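Local coordinates for protein salmonella plasmid virulence: SpvB (Salmonella typhimurium, PDB 6P0X) that is the N-terminal domain, of unknown function, of a toxin that probably ADP-ribosylates actin on arginine and so blocks filament assembly, at residues P256-Q261 with F292-D297; C286-M291 with V306-L311. All blocks are in the same frame, centred on the assembly; numbering follows the deposited sequence.

Contact 1. Residues P256-Q261 with F292-D297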
ATOM      1  N   PRO A 256      11.005  14.090  15.118  1.00 58.81           N
ATOM      2  CA  PRO A 256       9.737  13.365  15.278  1.00 57.86           C
ATOM      3  C   PRO A 256       9.913  12.021  15.974  1.00 52.70           C
ATOM      4  O   PRO A 256      10.835  11.257  15.680  1.00 44.27           O
ATOM      5  CB  PRO A 256       9.252  13.178  13.834  1.00 54.26           C
ATOM      6  CG  PRO A 256      10.477  13.323  12.967  1.00 47.31           C
ATOM      7  CD  PRO A 256      11.586  13.938  13.772  1.00 47.65           C
ATOM      8  N   ALA A 257       9.001  11.737  16.904  1.00 54.75           N
ATOM      9  CA  ALA A 257       9.006  10.487  17.651  1.00 52.53           C
ATOM     10  C   ALA A 257       8.464   9.343  16.797  1.00 54.38           C
ATOM     11  O   ALA A 257       7.754   9.552  15.811  1.00 54.26           O
ATOM     12  CB  ALA A 257       8.180  10.621  18.929  1.00 47.52           C
ATOM     13  N   PHE A 258       8.810   8.114  17.193  1.00 52.10           N
ATOM     14  CA  PHE A 258       8.373   6.943  16.438  1.00 45.63           C
ATOM     15  C   PHE A 258       6.859   6.770  16.494  1.00 52.46           C
ATOM     16  O   PHE A 258       6.221   6.491  15.471  1.00 47.24           O
ATOM     17  CB  PHE A 258       9.072   5.687  16.961  1.00 43.86           C
ATOM     18  CG  PHE A 258       8.743   4.444  16.182  1.00 42.26           C
ATOM     19  CD1 PHE A 258       9.150   4.309  14.866  1.00 40.45           C
ATOM     20  CD2 PHE A 258       8.018   3.414  16.763  1.00 51.02           C
ATOM     21  CE1 PHE A 258       8.846   3.167  14.141  1.00 44.51           C
ATOM     22  CE2 PHE A 258       7.708   2.268  16.041  1.00 44.27           C
ATOM     23  CZ  PHE A 258       8.125   2.146  14.730  1.00 39.64           C
ATOM     24  N   THR A 259       6.265   6.930  17.674  1.00 55.41           N
ATOM     25  CA  THR A 259       4.826   6.786  17.853  1.00 54.93           C
ATOM     26  C   THR A 259       4.177   8.162  17.859  1.00 50.81           C
ATOM     27  O   THR A 259       4.611   9.056  18.593  1.00 54.94           O
ATOM     28  CB  THR A 259       4.503   6.046  19.152  1.00 62.82           C
ATOM     29  OG1 THR A 259       4.991   4.701  19.069  1.00 67.70           O
ATOM     30  CG2 THR A 259       3.000   6.017  19.389  1.00 57.94           C
ATOM     31  N   ALA A 260       3.135   8.324  17.050  1.00 51.95           N
ATOM     32  CA  ALA A 260       2.486   9.618  16.914  1.00 51.02           C
ATOM     33  C   ALA A 260       1.664   9.940  18.156  1.00 54.84           C
ATOM     34  O   ALA A 260       0.904   9.100  18.648  1.00 52.04           O
ATOM     35  CB  ALA A 260       1.597   9.632  15.673  1.00 45.13           C
ATOM     36  N   GLN A 261       1.826  11.160  18.667  1.00 54.52           N
ATOM     37  CA  GLN A 261       1.040  11.639  19.796  1.00 60.89           C
ATOM     38  C   GLN A 261      -0.165  12.471  19.379  1.00 64.94           C
ATOM     39  O   GLN A 261      -1.079  12.655  20.190  1.00 76.11           O
ATOM     40  CB  GLN A 261       1.917  12.466  20.745  1.00 59.95           C
ATOM     41  N   PHE A 292      13.684   4.526  10.536  1.00 48.16           N
ATOM     42  CA  PHE A 292      13.937   4.097  11.905  1.00 46.85           C
ATOM     43  C   PHE A 292      14.643   2.748  11.915  1.00 46.34           C
ATOM     44  O   PHE A 292      14.301   1.850  11.135  1.00 42.39           O
ATOM     45  CB  PHE A 292      12.635   3.983  12.711  1.00 43.94           C
ATOM     46  CG  PHE A 292      12.087   5.301  13.189  1.00 45.56           C
ATOM     47  CD1 PHE A 292      12.474   5.824  14.412  1.00 45.67           C
ATOM     48  CD2 PHE A 292      11.162   6.002  12.429  1.00 45.78           C
ATOM     49  CE1 PHE A 292      11.966   7.029  14.863  1.00 43.96           C
ATOM     50  CE2 PHE A 292      10.647   7.208  12.874  1.00 42.99           C
ATOM     51  CZ  PHE A 292      11.050   7.722  14.093  1.00 44.91           C
ATOM     52  N   HIS A 293      15.618   2.607  12.809  1.00 49.90           N
ATOM     53  CA  HIS A 293      16.257   1.333  13.095  1.00 54.54           C
ATOM     54  C   HIS A 293      15.824   0.850  14.473  1.00 58.80           C
ATOM     55  O   HIS A 293      15.503   1.651  15.356  1.00 62.23           O
ATOM     56  CB  HIS A 293      17.785   1.448  13.043  1.00 56.22           C
ATOM     57  CG  HIS A 293      18.326   1.745  11.679  1.00 54.93           C
ATOM     58  ND1 HIS A 293      19.676   1.865  11.423  1.00 53.54           N
ATOM     59  CD2 HIS A 293      17.702   1.948  10.494  1.00 51.84           C
ATOM     60  CE1 HIS A 293      19.859   2.128  10.142  1.00 51.67           C
ATOM     61  NE2 HIS A 293      18.677   2.185   9.556  1.00 50.52           N
ATOM     62  N   HIS A 294      15.836  -0.474  14.661  1.00 57.51           N
ATOM     63  CA  HIS A 294      15.349  -1.104  15.893  1.00 60.97           C
ATOM     64  C   HIS A 294      16.408  -2.089  16.380  1.00 66.72           C
ATOM     65  O   HIS A 294      16.300  -3.300  16.179  1.00 72.93           O
ATOM     66  CB  HIS A 294      14.001  -1.788  15.666  1.00 56.20           C
ATOM     67  CG  HIS A 294      12.963  -0.892  15.070  1.00 58.79           C
ATOM     68  ND1 HIS A 294      12.215  -0.014  15.824  1.00 59.94           N
ATOM     69  CD2 HIS A 294      12.546  -0.737  13.791  1.00 55.30           C
ATOM     70  CE1 HIS A 294      11.383   0.644  15.036  1.00 52.55           C
ATOM     71  NE2 HIS A 294      11.565   0.224  13.797  1.00 53.44           N
ATOM     72  N   PHE A 295      17.435  -1.553  17.037  1.00 70.28           N
ATOM     73  CA  PHE A 295      18.525  -2.335  17.613  1.00 74.59           C
ATOM     74  C   PHE A 295      18.625  -2.005  19.098  1.00 76.72           C
ATOM     75  O   PHE A 295      19.573  -1.339  19.538  1.00 80.93           O
ATOM     76  CB  PHE A 295      19.843  -2.059  16.893  1.00 74.40           C
ATOM     77  CG  PHE A 295      19.877  -2.536  15.468  1.00 75.79           C
ATOM     78  CD1 PHE A 295      19.349  -1.763  14.444  1.00 74.62           C
ATOM     79  CD2 PHE A 295      20.452  -3.757  15.149  1.00 73.58           C
ATOM     80  CE1 PHE A 295      19.386  -2.204  13.133  1.00 69.50           C
ATOM     81  CE2 PHE A 295      20.494  -4.203  13.841  1.00 71.98           C
ATOM     82  CZ  PHE A 295      19.960  -3.426  12.831  1.00 69.70           C
ATOM     83  N   PRO A 296      17.658  -2.456  19.901  1.00 81.25           N
ATOM     84  CA  PRO A 296      17.622  -2.046  21.316  1.00 87.05           C
ATOM     85  C   PRO A 296      18.826  -2.494  22.125  1.00 95.19           C
ATOM     86  O   PRO A 296      19.248  -1.772  23.038  1.00 94.25           O
ATOM     87  CB  PRO A 296      16.326  -2.688  21.829  1.00 85.71           C
ATOM     88  CG  PRO A 296      16.113  -3.863  20.936  1.00 85.15           C
ATOM     89  CD  PRO A 296      16.607  -3.439  19.582  1.00 85.58           C
ATOM     90  N   ASP A 297      19.392  -3.664  21.828  1.00 96.64           N
ATOM     91  CA  ASP A 297      20.493  -4.176  22.639  1.00103.61           C
ATOM     92  C   ASP A 297      21.766  -3.368  22.416  1.00100.92           C
ATOM     93  O   ASP A 297      22.464  -3.011  23.372  1.00108.57           O
ATOM     94  CB  ASP A 297      20.724  -5.654  22.322  1.00106.12           C
ATOM     95  CG  ASP A 297      19.521  -6.518  22.665  1.00107.26           C
ATOM     96  OD1 ASP A 297      18.484  -5.955  23.070  1.00107.54           O
ATOM     97  OD2 ASP A 297      19.611  -7.756  22.528  1.00109.26           O
TER

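Contact 2. Residues C286-M291 with V306-L311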
ATOM      1  N   CYS A 286       1.229  13.695   2.818  1.00 26.90           N
ATOM      2  CA  CYS A 286       2.422  13.166   3.463  1.00 33.34           C
ATOM      3  C   CYS A 286       3.416  14.301   3.677  1.00 34.38           C
ATOM      4  O   CYS A 286       3.886  14.919   2.716  1.00 32.03           O
ATOM      5  CB  CYS A 286       3.045  12.048   2.636  1.00 26.96           C
ATOM      6  SG  CYS A 286       4.604  11.446   3.336  1.00 30.25           S
ATOM      7  N   ARG A 287       3.727  14.577   4.940  1.00 30.91           N
ATOM      8  CA  ARG A 287       4.638  15.663   5.266  1.00 35.57           C
ATOM      9  C   ARG A 287       6.081  15.204   5.379  1.00 35.63           C
ATOM     10  O   ARG A 287       6.992  16.014   5.168  1.00 31.26           O
ATOM     11  CB  ARG A 287       4.223  16.334   6.579  1.00 30.48           C
ATOM     12  CG  ARG A 287       2.743  16.664   6.682  1.00 32.91           C
ATOM     13  CD  ARG A 287       2.272  17.497   5.502  1.00 29.58           C
ATOM     14  NE  ARG A 287       0.814  17.574   5.452  1.00 41.30           N
ATOM     15  CZ  ARG A 287       0.112  18.684   5.650  1.00 42.74           C
ATOM     16  NH1 ARG A 287       0.730  19.831   5.903  1.00 34.58           N
ATOM     17  NH2 ARG A 287      -1.214  18.650   5.585  1.00 36.05           N
ATOM     18  N   GLN A 288       6.320  13.933   5.700  1.00 34.77           N
ATOM     19  CA  GLN A 288       7.704  13.503   5.868  1.00 30.19           C
ATOM     20  C   GLN A 288       7.810  11.992   5.727  1.00 38.87           C
ATOM     21  O   GLN A 288       6.830  11.256   5.886  1.00 39.62           O
ATOM     22  CB  GLN A 288       8.266  13.955   7.220  1.00 32.17           C
ATOM     23  CG  GLN A 288       7.370  13.602   8.387  1.00 36.59           C
ATOM     24  CD  GLN A 288       7.733  14.338   9.661  1.00 41.99           C
ATOM     25  OE1 GLN A 288       8.903  14.628   9.919  1.00 45.13           O
ATOM     26  NE2 GLN A 288       6.723  14.656  10.462  1.00 38.63           N
ATOM     27  N   VAL A 289       9.020  11.547   5.401  1.00 29.93           N
ATOM     28  CA  VAL A 289       9.361  10.130   5.321  1.00 36.74           C
ATOM     29  C   VAL A 289      10.542   9.890   6.256  1.00 43.94           C
ATOM     30  O   VAL A 289      11.614  10.476   6.074  1.00 42.49           O
ATOM     31  CB  VAL A 289       9.693   9.698   3.882  1.00 35.02           C
ATOM     32  CG1 VAL A 289       9.932   8.199   3.817  1.00 28.47           C
ATOM     33  CG2 VAL A 289       8.569  10.095   2.928  1.00 27.16           C
ATOM     34  N   LEU A 290      10.348   9.031   7.252  1.00 32.08           N
ATOM     35  CA  LEU A 290      11.323   8.823   8.314  1.00 38.51           C
ATOM     36  C   LEU A 290      11.886   7.410   8.243  1.00 34.43           C
ATOM     37  O   LEU A 290      11.161   6.460   7.934  1.00 34.98           O
ATOM     38  CB  LEU A 290      10.683   9.058   9.685  1.00 38.70           C
ATOM     39  CG  LEU A 290       9.699  10.228   9.749  1.00 38.49           C
ATOM     40  CD1 LEU A 290       9.000  10.255  11.091  1.00 41.02           C
ATOM     41  CD2 LEU A 290      10.404  11.552   9.480  1.00 44.51           C
ATOM     42  N   MET A 291      13.176   7.272   8.537  1.00 36.24           N
ATOM     43  CA  MET A 291      13.833   5.969   8.579  1.00 43.00           C
ATOM     44  C   MET A 291      14.197   5.645  10.023  1.00 47.30           C
ATOM     45  O   MET A 291      14.931   6.405  10.664  1.00 47.61           O
ATOM     46  CB  MET A 291      15.077   5.960   7.690  1.00 40.67           C
ATOM     47  CG  MET A 291      15.694   4.585   7.484  1.00 42.34           C
ATOM     48  SD  MET A 291      14.628   3.454   6.572  1.00 41.99           S
ATOM     49  CE  MET A 291      14.557   2.065   7.700  1.00 41.67           C
ATOM     50  N   VAL A 306      17.209   7.710  12.053  1.00 45.93           N
ATOM     51  CA  VAL A 306      18.477   7.867  11.362  1.00 49.52           C
ATOM     52  C   VAL A 306      18.395   8.891  10.234  1.00 49.28           C
ATOM     53  O   VAL A 306      19.406   9.531   9.917  1.00 54.37           O
ATOM     54  CB  VAL A 306      19.007   6.514  10.843  1.00 47.14           C
ATOM     55  CG1 VAL A 306      19.057   5.497  11.983  1.00 48.69           C
ATOM     56  CG2 VAL A 306      18.150   6.001   9.713  1.00 53.55           C
ATOM     57  N   SER A 307      17.229   9.074   9.625  1.00 43.18           N
ATOM     58  CA  SER A 307      17.105  10.020   8.527  1.00 47.73           C
ATOM     59  C   SER A 307      15.674  10.536   8.467  1.00 44.81           C
ATOM     60  O   SER A 307      14.724   9.789   8.729  1.00 46.55           O
ATOM     61  CB  SER A 307      17.509   9.373   7.197  1.00 44.88           C
ATOM     62  OG  SER A 307      17.699  10.347   6.191  1.00 55.92           O
ATOM     63  N   ARG A 308      15.530  11.821   8.127  1.00 44.95           N
ATOM     64  CA  ARG A 308      14.226  12.476   8.059  1.00 44.59           C
ATOM     65  C   ARG A 308      14.131  13.237   6.745  1.00 41.08           C
ATOM     66  O   ARG A 308      14.766  14.281   6.588  1.00 40.45           O
ATOM     67  CB  ARG A 308      14.034  13.426   9.245  1.00 42.57           C
ATOM     68  CG  ARG A 308      12.785  14.292   9.167  1.00 44.04           C
ATOM     69  CD  ARG A 308      12.708  15.243  10.344  1.00 45.94           C
ATOM     70  NE  ARG A 308      11.365  15.790  10.509  1.00 51.38           N
ATOM     71  CZ  ARG A 308      11.045  16.741  11.381  1.00 52.73           C
ATOM     72  NH1 ARG A 308      11.971  17.255  12.176  1.00 52.76           N
ATOM     73  NH2 ARG A 308       9.796  17.178  11.462  1.00 55.74           N
ATOM     74  N   LEU A 309      13.331  12.740   5.806  1.00 35.97           N
ATOM     75  CA  LEU A 309      13.048  13.473   4.580  1.00 39.90           C
ATOM     76  C   LEU A 309      11.851  14.373   4.857  1.00 33.70           C
ATOM     77  O   LEU A 309      10.725  13.890   5.019  1.00 41.04           O
ATOM     78  CB  LEU A 309      12.774  12.521   3.419  1.00 32.73           C
ATOM     79  CG  LEU A 309      12.249  13.169   2.132  1.00 34.77           C
ATOM     80  CD1 LEU A 309      13.257  14.157   1.564  1.00 33.03           C
ATOM     81  CD2 LEU A 309      11.875  12.118   1.090  1.00 30.12           C
ATOM     82  N   LEU A 310      12.103  15.677   4.913  1.00 34.82           N
ATOM     83  CA  LEU A 310      11.092  16.682   5.197  1.00 38.80           C
ATOM     84  C   LEU A 310      10.678  17.353   3.899  1.00 40.34           C
ATOM     85  O   LEU A 310      11.533  17.815   3.126  1.00 51.36           O
ATOM     86  CB  LEU A 310      11.605  17.728   6.188  1.00 36.82           C
ATOM     87  CG  LEU A 310      10.533  18.672   6.743  1.00 46.78           C
ATOM     88  CD1 LEU A 310       9.359  17.901   7.337  1.00 40.33           C
ATOM     89  CD2 LEU A 310      11.130  19.634   7.768  1.00 43.34           C
ATOM     90  N   LEU A 311       9.369  17.385   3.671  1.00 34.55           N
ATOM     91  CA  LEU A 311       8.755  17.930   2.473  1.00 31.53           C
ATOM     92  C   LEU A 311       8.075  19.246   2.817  1.00 33.02           C
ATOM     93  O   LEU A 311       7.361  19.338   3.821  1.00 35.16           O
ATOM     94  CB  LEU A 311       7.735  16.947   1.899  1.00 29.56           C
ATOM     95  CG  LEU A 311       8.208  15.501   1.712  1.00 32.41           C
ATOM     96  CD1 LEU A 311       7.041  14.593   1.349  1.00 27.04           C
ATOM     97  CD2 LEU A 311       9.314  15.406   0.668  1.00 30.48           C
TER

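Contact 1. Residues P256-Q261 with F292-D297
Phe258 and Phe292 bring the two backbones to their nearest approach, with 7.7 Å between the CA atom of Phe258 and the CA atom of Phe292. No hydrogen bond crosses this gap: 256-261 has no regular secondary structure, while 292-297 continues from strand 288-293 into a loop, and aromatic side chains make most of the contact. The ring of Phe258 occupies the middle. With CG anti to the backbone N (chi1 -176°), it sets its edge on the face of Phe292, a T-shaped stack with planes at 73°. Its CD1 stands over the centre of the Phe292 ring, 3.5 Å from Phe292 CG, and Phe258 CB adds a CH-pi contact over that ring, 4.2 Å from the centroid. Three aromatic residues thus form a cluster where the loop between strands 237-244 and 271-273 meets the chain running on from strand 288-293. The third member, His294, turns its edge to a face of Phe258 in an offset edge-to-face pair, His294 CE1 lying 3.6 Å from Phe258 CZ. Thr240 OG1 bonds to His294 NE2 and Ala302 O to His294 ND1, so both ring nitrogens are engaged and the imidazole's rotation is fixed. At the rim of Phe292, near the ring plane, Pro256 O approaches CZ of Phe292 at 3.9 Å, while Arg248 NH1 bonds Phe258 O on the loop side.

Contact 2. Residues C286-M291 with V306-L311
The guanidinium of Arg308 meets the side-chain amide of Gln288 at its edge, their planes only 24° apart, while CD2 of Leu290 approaches the same guanidinium obliquely. Arg308 NE donates to Gln288 OE1 at 2.8 Å, nearly along the C=O axis, and Arg308 NH2 adds a weak second bond to that oxygen. The arginine reaches it on a chain extended from CG to NE; Leu290 lies alongside, its CD2 3.6 Å from Arg308 CG. The two backbones form an antiparallel ladder. Val289 and Leu309 form a hydrogen-bonded pair, with Val289 N to Leu309 O and Leu309 N to Val289 O both 2.9 Å, and Met291 N donates to Ser307 O at 3.0 Å. On the face opposite Gln288 and Arg308, Val289 packs on Leu309, CB to CB 4.2 Å; at the end of the ladder, Met291 CG touches Val306 CG2 at 3.6 Å. Arg287 and Gln288 together face Asp244 of strand 237-244, a classic beta bulge. Gln288 NE2 bonds Asp244 OD1 and Gly249 O, whereas Arg308 NH1 bonds Tyr330 OH and Asp251 O. With both ends of the amide engaged, its orientation is fixed, and the buried arginine's charge is probably stabilised by neutral oxygens of Gln288, Tyr330 and Asp251.

Contacts 1 and 2 share strand 288-293, their centres 13 Å apart on the same side of the chain's centre. Along the chain their segments alternate: 256-261 comes first, then 286-291, 292-297 and 306-311, so the second partner of contact 1 directly continues the first partner of contact 2. Helix 296-299 lies in the connection between strands 288-293 and 304-314, which are antiparallel neighbours with strands 237-244 and 321-328 on their outer sides. Pro256 joins the two sites, its CG 3.6 Å from Arg308 NE and also packed against Gln288 and Leu290. The loop of contact 1 thus packs, through Pro256, against the Gln288, Leu290 and Arg308 side of the strand pair within the N-terminal domain of SpvB.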